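Local coordinates for protein Exo-beta-1,3-galactanase (PDB 5FLW) that is a putative family 43 glycoside hydrolase that probably releases galactose units from the ends of beta-1,3-galactan chains as an exo-beta-1,3-galactanase, at residues A[215-220]-A[229-234]; A[188-193]-A[203-208]; A[238-243]-A[290-295]. All coordinates share one frame; numbering follows the deposited sequence.

Interaction 1 of 3, residues A[215-220]-A[229-234]; sequences NKYSTA and EWKLFA
S218 lies on the indole of W230: its CB sits over one face, 3.5 Å from the centroid of the six-membered ring and 14° off the ring normal, a close CH-pi contact. A residue as small as serine suits this place, because the broad ring can settle on the strand, while S218 OG stays beside the indole and hydrogen-bonds S228 O. The backbones meet as an antiparallel pair. Y217 N reaches K231 O at 2.8 Å and K231 N returns to Y217 O at 3.0 Å. Y217 and K231 therefore share one face of the sheet. With chi1 at 75°, the phenol ring of Y217 is swung between its own N and carbonyl carbon, over toward the partner strand. Its edge meets L232 O, 3.7 Å from CE1, and its CD1 lies 3.7 Å from F233 CB. Y217 OH bonds A290 N, and a water links it to K231 NZ. The F233 ring meets N215 obliquely, CZ standing 3.5 Å from N215 CB. At K216 and L232, a non-hydrogen-bonded pair, the backbones come close while the side chains diverge. The long aliphatic stem of K216 passes the K231 carbonyl and brings CE to 3.7 Å from L232 CD1, while NZ ends at a water that also donates to W230 O. A lysine fits this half-exposed margin, with methylenes to pack and an ammonium for solvent. The pair forms the outer hairpin of one blade in the five-bladed beta-propeller characteristic of family 43. Strand 199-205 flanks 216-220 on its inner side, with W202 meeting W230 edge-to-face and F203 doing the same to F233. On the outside, strand 289-291 of the next blade lies against Y217 and F233.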
# COMPACT_ATOMS: atom_id res chain seq x y z
N ASN A 215 13.91 0.14 -6.11
CA ASN A 215 13.32 0.10 -4.78
C ASN A 215 14.17 -0.78 -3.85
O ASN A 215 14.99 -1.60 -4.28
CB ASN A 215 11.89 -0.44 -4.85
CG ASN A 215 10.92 0.47 -5.65
OD1 ASN A 215 9.77 0.09 -5.86
ND2 ASN A 215 11.38 1.64 -6.11
N LYS A 216 13.97 -0.60 -2.53
CA LYS A 216 14.83 -1.28 -1.56
C LYS A 216 14.02 -1.85 -0.40
O LYS A 216 12.84 -1.52 -0.19
CB LYS A 216 15.91 -0.34 -1.02
CG LYS A 216 16.68 0.41 -2.06
CD LYS A 216 17.86 1.15 -1.43
CE LYS A 216 18.73 1.76 -2.50
NZ LYS A 216 19.85 2.57 -1.94
N TYR A 217 14.70 -2.70 0.39
CA TYR A 217 14.10 -3.29 1.58
C TYR A 217 15.09 -3.30 2.75
O TYR A 217 16.32 -3.25 2.58
CB TYR A 217 13.52 -4.69 1.31
CG TYR A 217 14.58 -5.77 1.19
CD1 TYR A 217 15.39 -5.85 0.05
CD2 TYR A 217 14.79 -6.69 2.21
CE1 TYR A 217 16.39 -6.83 -0.08
CE2 TYR A 217 15.79 -7.68 2.10
CZ TYR A 217 16.58 -7.75 0.95
OH TYR A 217 17.55 -8.73 0.83
N SER A 218 14.52 -3.40 3.96
CA SER A 218 15.26 -3.51 5.20
C SER A 218 14.59 -4.57 6.05
O SER A 218 13.40 -4.85 5.88
CB SER A 218 15.30 -2.15 5.92
OG SER A 218 15.98 -2.20 7.15
N THR A 219 15.36 -5.19 6.96
CA THR A 219 14.84 -6.23 7.85
C THR A 219 15.14 -5.89 9.31
O THR A 219 16.06 -5.12 9.62
CB THR A 219 15.41 -7.64 7.54
OG1 THR A 219 16.82 -7.63 7.74
CG2 THR A 219 15.14 -8.01 6.09
N ALA A 220 14.33 -6.46 10.21
CA ALA A 220 14.50 -6.29 11.65
C ALA A 220 13.75 -7.41 12.35
O ALA A 220 12.81 -7.99 11.80
CB ALA A 220 14.01 -4.91 12.12
N GLU A 229 20.65 -2.29 6.94
CA GLU A 229 20.95 -1.53 5.74
C GLU A 229 19.85 -1.75 4.69
O GLU A 229 19.32 -2.86 4.56
CB GLU A 229 22.29 -2.05 5.19
CG GLU A 229 22.62 -1.58 3.80
CD GLU A 229 23.82 -2.31 3.18
OE1 GLU A 229 24.09 -3.48 3.53
OE2 GLU A 229 24.50 -1.71 2.32
N TRP A 230 19.53 -0.72 3.93
CA TRP A 230 18.52 -0.86 2.88
C TRP A 230 19.21 -1.38 1.62
O TRP A 230 20.18 -0.79 1.15
CB TRP A 230 17.81 0.47 2.63
CG TRP A 230 16.93 0.86 3.78
CD1 TRP A 230 17.32 1.41 4.96
CD2 TRP A 230 15.51 0.70 3.87
NE1 TRP A 230 16.24 1.61 5.78
CE2 TRP A 230 15.11 1.19 5.13
CE3 TRP A 230 14.53 0.20 3.00
CZ2 TRP A 230 13.78 1.19 5.54
CZ3 TRP A 230 13.22 0.20 3.42
CH2 TRP A 230 12.85 0.69 4.67
N LYS A 231 18.75 -2.37 0.97
CA LYS A 231 19.28 -3.15 -0.14
C LYS A 231 18.29 -3.29 -1.28
O LYS A 231 17.08 -3.18 -1.10
CB LYS A 231 19.64 -4.56 0.33
CG LYS A 231 20.80 -4.63 1.31
CD LYS A 231 21.05 -6.07 1.73
CE LYS A 231 22.23 -6.16 2.68
NZ LYS A 231 22.46 -7.56 3.11
N LEU A 232 18.72 -3.37 -2.44
CA LEU A 232 17.85 -3.55 -3.58
C LEU A 232 17.30 -4.97 -3.59
O LEU A 232 18.00 -5.91 -3.23
CB LEU A 232 18.67 -3.39 -4.87
CG LEU A 232 18.77 -2.05 -5.61
CD1 LEU A 232 19.55 -1.04 -4.81
CD2 LEU A 232 19.40 -2.25 -6.98
N PHE A 233 16.04 -5.13 -4.00
CA PHE A 233 15.47 -6.47 -4.19
C PHE A 233 15.29 -6.91 -5.64
O PHE A 233 15.11 -8.11 -5.89
CB PHE A 233 14.17 -6.70 -3.39
CG PHE A 233 13.09 -5.67 -3.62
CD1 PHE A 233 13.05 -4.49 -2.89
CD2 PHE A 233 12.11 -5.89 -4.58
CE1 PHE A 233 12.06 -3.53 -3.11
CE2 PHE A 233 11.09 -4.93 -4.82
CZ PHE A 233 11.08 -3.76 -4.08
N ALA A 234 15.31 -5.99 -6.60
CA ALA A 234 15.34 -6.26 -8.02
C ALA A 234 16.72 -5.92 -8.60
O ALA A 234 17.54 -5.26 -7.94
CB ALA A 234 14.26 -5.44 -8.73
O HOH W 1 15.47 -3.03 -6.50
O HOH W 2 21.48 -0.01 -1.54
O HOH W 3 18.07 -5.32 3.40
O HOH W 4 19.23 -8.48 -1.36
O HOH W 5 20.10 -9.54 2.74

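Interaction 2 of 3, residues A[188-193]-A[203-208]; sequences LESPTI and FGSQLT
E189 pairs with S205 and T192 with F203, both as antiparallel hydrogen-bonded pairs, but the register slips by one residue between them, a beta bulge in which S190 takes a left-handed backbone conformation. F203 N to T192 O is short and straight, 2.8 Å and 171°, whereas S205 N reaches E189 O from above the carbonyl plane, consistent with the local distortion at the bulge. G204 lies opposite the bulge; having no side chain, it lets L188 CB come within 3.9 Å of its CA and L188 CD1 within 3.6 Å of its O. Small hydroxyl residues fill the same stretch: S190 OG and S205 OG stand 2.7 Å apart, and V245 O and Q244 NE2 extend the polar chain. The carboxylate end of E189 is crossed by a methyl group, L207 CD2 lying 3.3 Å from CD, and chi1 of 63° sets E189 CG between its own N and carbonyl carbon, 3.4 Å from S205 OG. E189 OE2 accepts from two waters, one also donating to Q206 O, the other accepting from T208 N. Farther along, T192 CG2 packs on F203 CB at 3.7 Å. S190 O is buried with no partner in the model. The hairpin supplies the innermost strands of a propeller blade, set between strand 149-155, whose M152 meets P191 and I193, and strand 244-250, whose V248 N bonds T192 OG1.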
# COMPACT_ATOMS: atom_id res chain seq x y z
N LEU A 188 11.83 5.98 2.70
CA LEU A 188 11.37 5.58 1.39
C LEU A 188 9.85 5.68 1.40
O LEU A 188 9.23 5.51 2.45
CB LEU A 188 11.81 4.15 1.08
CG LEU A 188 13.32 3.92 1.00
CD1 LEU A 188 13.62 2.58 0.35
CD2 LEU A 188 14.00 5.05 0.24
N GLU A 189 9.37 5.93 0.20
CA GLU A 189 7.92 6.06 0.26
C GLU A 189 7.20 4.76 -0.10
O GLU A 189 7.84 3.71 -0.18
CB GLU A 189 7.40 7.28 -0.51
CG GLU A 189 7.66 7.27 -2.00
CD GLU A 189 7.22 8.56 -2.67
OE1 GLU A 189 6.43 9.32 -2.09
OE2 GLU A 189 7.67 8.79 -3.80
N SER A 190 5.83 4.74 -0.42
CA SER A 190 5.03 3.55 -0.75
C SER A 190 5.46 2.35 0.11
O SER A 190 5.85 1.31 -0.42
CB SER A 190 5.06 3.22 -2.25
OG SER A 190 6.34 2.80 -2.69
N PRO A 191 5.37 2.49 1.43
CA PRO A 191 5.82 1.41 2.31
C PRO A 191 4.89 0.20 2.32
O PRO A 191 3.66 0.32 2.22
CB PRO A 191 5.84 2.08 3.70
CG PRO A 191 4.77 3.14 3.59
CD PRO A 191 4.95 3.68 2.19
N THR A 192 5.52 -0.98 2.52
CA THR A 192 4.80 -2.23 2.75
C THR A 192 5.69 -3.13 3.62
O THR A 192 6.92 -3.12 3.45
CB THR A 192 4.38 -2.88 1.41
OG1 THR A 192 3.71 -4.12 1.66
CG2 THR A 192 5.58 -3.09 0.49
N ILE A 193 5.08 -3.87 4.55
CA ILE A 193 5.81 -4.75 5.47
C ILE A 193 5.16 -6.12 5.51
O ILE A 193 3.93 -6.23 5.63
CB ILE A 193 5.89 -4.16 6.91
CG1 ILE A 193 6.75 -2.89 6.94
CG2 ILE A 193 6.43 -5.19 7.95
CD1 ILE A 193 6.81 -2.15 8.27
N PHE A 203 9.63 -2.84 2.62
CA PHE A 203 9.95 -2.40 1.27
C PHE A 203 9.50 -0.96 1.06
O PHE A 203 8.50 -0.52 1.64
CB PHE A 203 9.25 -3.28 0.22
CG PHE A 203 9.56 -4.75 0.35
CD1 PHE A 203 8.95 -5.53 1.33
CD2 PHE A 203 10.48 -5.35 -0.50
CE1 PHE A 203 9.25 -6.90 1.44
CE2 PHE A 203 10.78 -6.73 -0.39
CZ PHE A 203 10.16 -7.49 0.58
N GLY A 204 10.21 -0.23 0.19
CA GLY A 204 9.79 1.11 -0.19
C GLY A 204 10.51 1.58 -1.45
O GLY A 204 11.39 0.90 -1.98
N SER A 205 10.10 2.76 -1.91
CA SER A 205 10.62 3.35 -3.14
C SER A 205 11.39 4.64 -2.86
O SER A 205 11.05 5.40 -1.94
CB SER A 205 9.50 3.65 -4.13
OG SER A 205 8.43 4.35 -3.52
N GLN A 206 12.43 4.88 -3.66
CA GLN A 206 13.13 6.16 -3.54
C GLN A 206 12.20 7.28 -4.00
O GLN A 206 11.13 7.05 -4.58
CB GLN A 206 14.45 6.16 -4.32
CG GLN A 206 15.33 4.96 -3.99
CD GLN A 206 16.67 5.00 -4.73
OE1 GLN A 206 17.09 4.01 -5.36
NE2 GLN A 206 17.35 6.12 -4.68
N LEU A 207 12.61 8.52 -3.69
CA LEU A 207 11.84 9.73 -4.01
C LEU A 207 12.43 10.27 -5.31
O LEU A 207 13.41 11.03 -5.30
CB LEU A 207 11.95 10.75 -2.88
CG LEU A 207 11.52 10.24 -1.49
CD1 LEU A 207 11.67 11.34 -0.44
CD2 LEU A 207 10.10 9.76 -1.49
N THR A 208 11.87 9.84 -6.44
CA THR A 208 12.35 10.27 -7.75
C THR A 208 11.18 10.73 -8.62
O THR A 208 11.20 10.59 -9.83
CB THR A 208 13.11 9.14 -8.48
OG1 THR A 208 12.23 8.05 -8.75
CG2 THR A 208 14.27 8.64 -7.63
O HOH W 6 9.05 7.37 -6.15
O HOH W 7 9.19 9.41 -6.60

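Interaction 3 of 3, residues A[238-243]-A[290-295]; sequences AKTYDS and ASLTWS
W294 N donates to Y241 OH at 3.1 Å, nearly straight at 157°, the one hydrogen bond between 238-243 and 290-295. It ties a short left-handed helical turn, in which residues 239-242 all have positive phi, to the chain leaving the outermost strand of the last blade of the five-bladed propeller. Y241 is directed toward 290-295, and its ring works on three sides. Over one face comes the indole of W294, with CE3 3.9 Å from Y241 CG; the ring planes are inclined at 41°, an oblique pairing. W294 CB presses on the same phenol, 3.6 Å from CE1. Against the opposite face lies the methyl of A238, from the turn itself. The edge meets L292: its carbonyl O is in the ring plane, 3.6 Å from Y241 CE2, and its CD2 methyl lies 4.0 Å from Y241 CD2. In L292, chi1 of -173° places CG opposite the backbone N, which directs the isobutyl group along the tyrosine in the opposite sense, with CD2 4.2 Å from T240 CG2. Tyrosine suits this site because a flat apolar ring packs between the turn and the 292-294 backbone while its hydroxyl satisfies a backbone N-H at the far end. A leucine seals the buried side with M281, I283 and F263 of the blade, and the tryptophan also meets Y298 edge-to-face. The unusual turn is secured by its polar groups: D242 forms a salt bridge with R304, R267 bonds the carbonyls of Y241 and D242, and T240 OG1 is held by N213 O. Within the turn, S243 OG closes back on T240 O at 2.8 Å, in the carbonyl plane.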
# COMPACT_ATOMS: atom_id res chain seq x y z
N ALA A 238 17.21 -2.09 -13.09
CA ALA A 238 15.90 -2.52 -13.59
C ALA A 238 14.78 -1.59 -13.17
O ALA A 238 13.65 -1.75 -13.65
CB ALA A 238 15.55 -3.94 -13.13
N LYS A 239 15.04 -0.63 -12.27
CA LYS A 239 14.00 0.28 -11.76
C LYS A 239 12.78 -0.48 -11.22
O LYS A 239 11.64 -0.08 -11.44
CB LYS A 239 13.56 1.32 -12.80
CG LYS A 239 14.63 2.12 -13.50
CD LYS A 239 15.43 2.97 -12.56
CE LYS A 239 16.40 3.84 -13.38
NZ LYS A 239 17.53 4.44 -12.56
N THR A 240 13.03 -1.60 -10.52
CA THR A 240 11.96 -2.43 -9.97
C THR A 240 11.03 -2.90 -11.09
O THR A 240 9.80 -2.87 -10.98
CB THR A 240 11.19 -1.71 -8.85
OG1 THR A 240 12.10 -0.93 -8.06
CG2 THR A 240 10.51 -2.71 -7.93
N TYR A 241 11.63 -3.26 -12.23
CA TYR A 241 10.88 -3.61 -13.44
C TYR A 241 9.94 -2.48 -13.87
O TYR A 241 8.77 -2.68 -14.22
CB TYR A 241 10.20 -4.98 -13.34
CG TYR A 241 11.28 -6.03 -13.23
CD1 TYR A 241 12.13 -6.26 -14.30
CD2 TYR A 241 11.50 -6.72 -12.04
CE1 TYR A 241 13.15 -7.18 -14.22
CE2 TYR A 241 12.52 -7.66 -11.94
CZ TYR A 241 13.35 -7.88 -13.03
OH TYR A 241 14.39 -8.82 -13.00
N ASP A 242 10.51 -1.26 -13.85
CA ASP A 242 9.81 -0.03 -14.23
C ASP A 242 8.47 0.10 -13.50
O ASP A 242 7.41 0.24 -14.12
CB ASP A 242 9.67 0.11 -15.75
CG ASP A 242 9.13 1.47 -16.16
OD1 ASP A 242 9.27 2.45 -15.39
OD2 ASP A 242 8.57 1.57 -17.28
N SER A 243 8.52 0.01 -12.17
CA SER A 243 7.33 0.16 -11.36
C SER A 243 7.72 0.79 -10.03
O SER A 243 8.90 0.95 -9.72
CB SER A 243 6.60 -1.19 -11.12
OG SER A 243 7.26 -1.99 -10.14
N ALA A 290 15.34 -10.77 0.06
CA ALA A 290 14.18 -10.61 -0.80
C ALA A 290 14.66 -10.41 -2.24
O ALA A 290 15.62 -9.66 -2.48
CB ALA A 290 13.31 -9.41 -0.38
N SER A 291 14.02 -11.09 -3.19
CA SER A 291 14.53 -11.09 -4.56
C SER A 291 13.40 -11.12 -5.59
O SER A 291 12.52 -11.99 -5.54
CB SER A 291 15.49 -12.27 -4.78
OG SER A 291 15.72 -12.42 -6.16
N LEU A 292 13.45 -10.20 -6.54
CA LEU A 292 12.41 -10.08 -7.55
C LEU A 292 13.05 -10.27 -8.92
O LEU A 292 13.98 -9.53 -9.27
CB LEU A 292 11.73 -8.71 -7.45
CG LEU A 292 10.51 -8.43 -8.30
CD1 LEU A 292 9.31 -9.29 -7.84
CD2 LEU A 292 10.16 -6.90 -8.28
N THR A 293 12.57 -11.26 -9.69
CA THR A 293 13.17 -11.64 -10.97
C THR A 293 12.14 -11.80 -12.07
O THR A 293 11.15 -12.52 -11.90
CB THR A 293 13.95 -12.94 -10.87
OG1 THR A 293 14.88 -12.83 -9.79
CG2 THR A 293 14.73 -13.13 -12.10
N TRP A 294 12.39 -11.17 -13.22
CA TRP A 294 11.51 -11.35 -14.36
C TRP A 294 11.72 -12.73 -14.99
O TRP A 294 12.78 -13.35 -14.87
CB TRP A 294 11.81 -10.27 -15.41
CG TRP A 294 10.77 -10.09 -16.45
CD1 TRP A 294 10.74 -10.66 -17.70
CD2 TRP A 294 9.57 -9.28 -16.36
NE1 TRP A 294 9.62 -10.24 -18.40
CE2 TRP A 294 8.89 -9.40 -17.60
CE3 TRP A 294 9.03 -8.47 -15.36
CZ2 TRP A 294 7.68 -8.74 -17.86
CZ3 TRP A 294 7.84 -7.79 -15.62
CH2 TRP A 294 7.18 -7.93 -16.86
N SER A 295 10.69 -13.21 -15.69
CA SER A 295 10.75 -14.42 -16.49
C SER A 295 10.20 -14.14 -17.88
O SER A 295 9.26 -13.36 -18.05
CB SER A 295 9.91 -15.51 -15.81
OG SER A 295 9.66 -16.56 -16.73

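How the interactions relate
Interactions 1 and 2 belong to one blade and share its sheet: the K216 O to G204 N bond joins strand 216-220 to 199-205. Interaction 2 is the inner, buried part, about 10 Å from the chain's centre, and relies on serine and threonine hydroxyls and a bulged backbone. Interaction 1 lies about 17 Å out, where aromatic rings pack between strands and lysines with bound waters lie toward solvent. Interaction 3, equally far out yet mostly buried, pairs no strands; one aromatic side chain bridges turn and strand end. It meets interaction 1 through F233 O to L292 N and T240 OG1 to N215 N, joining this blade to the next; F203 also packs on A290.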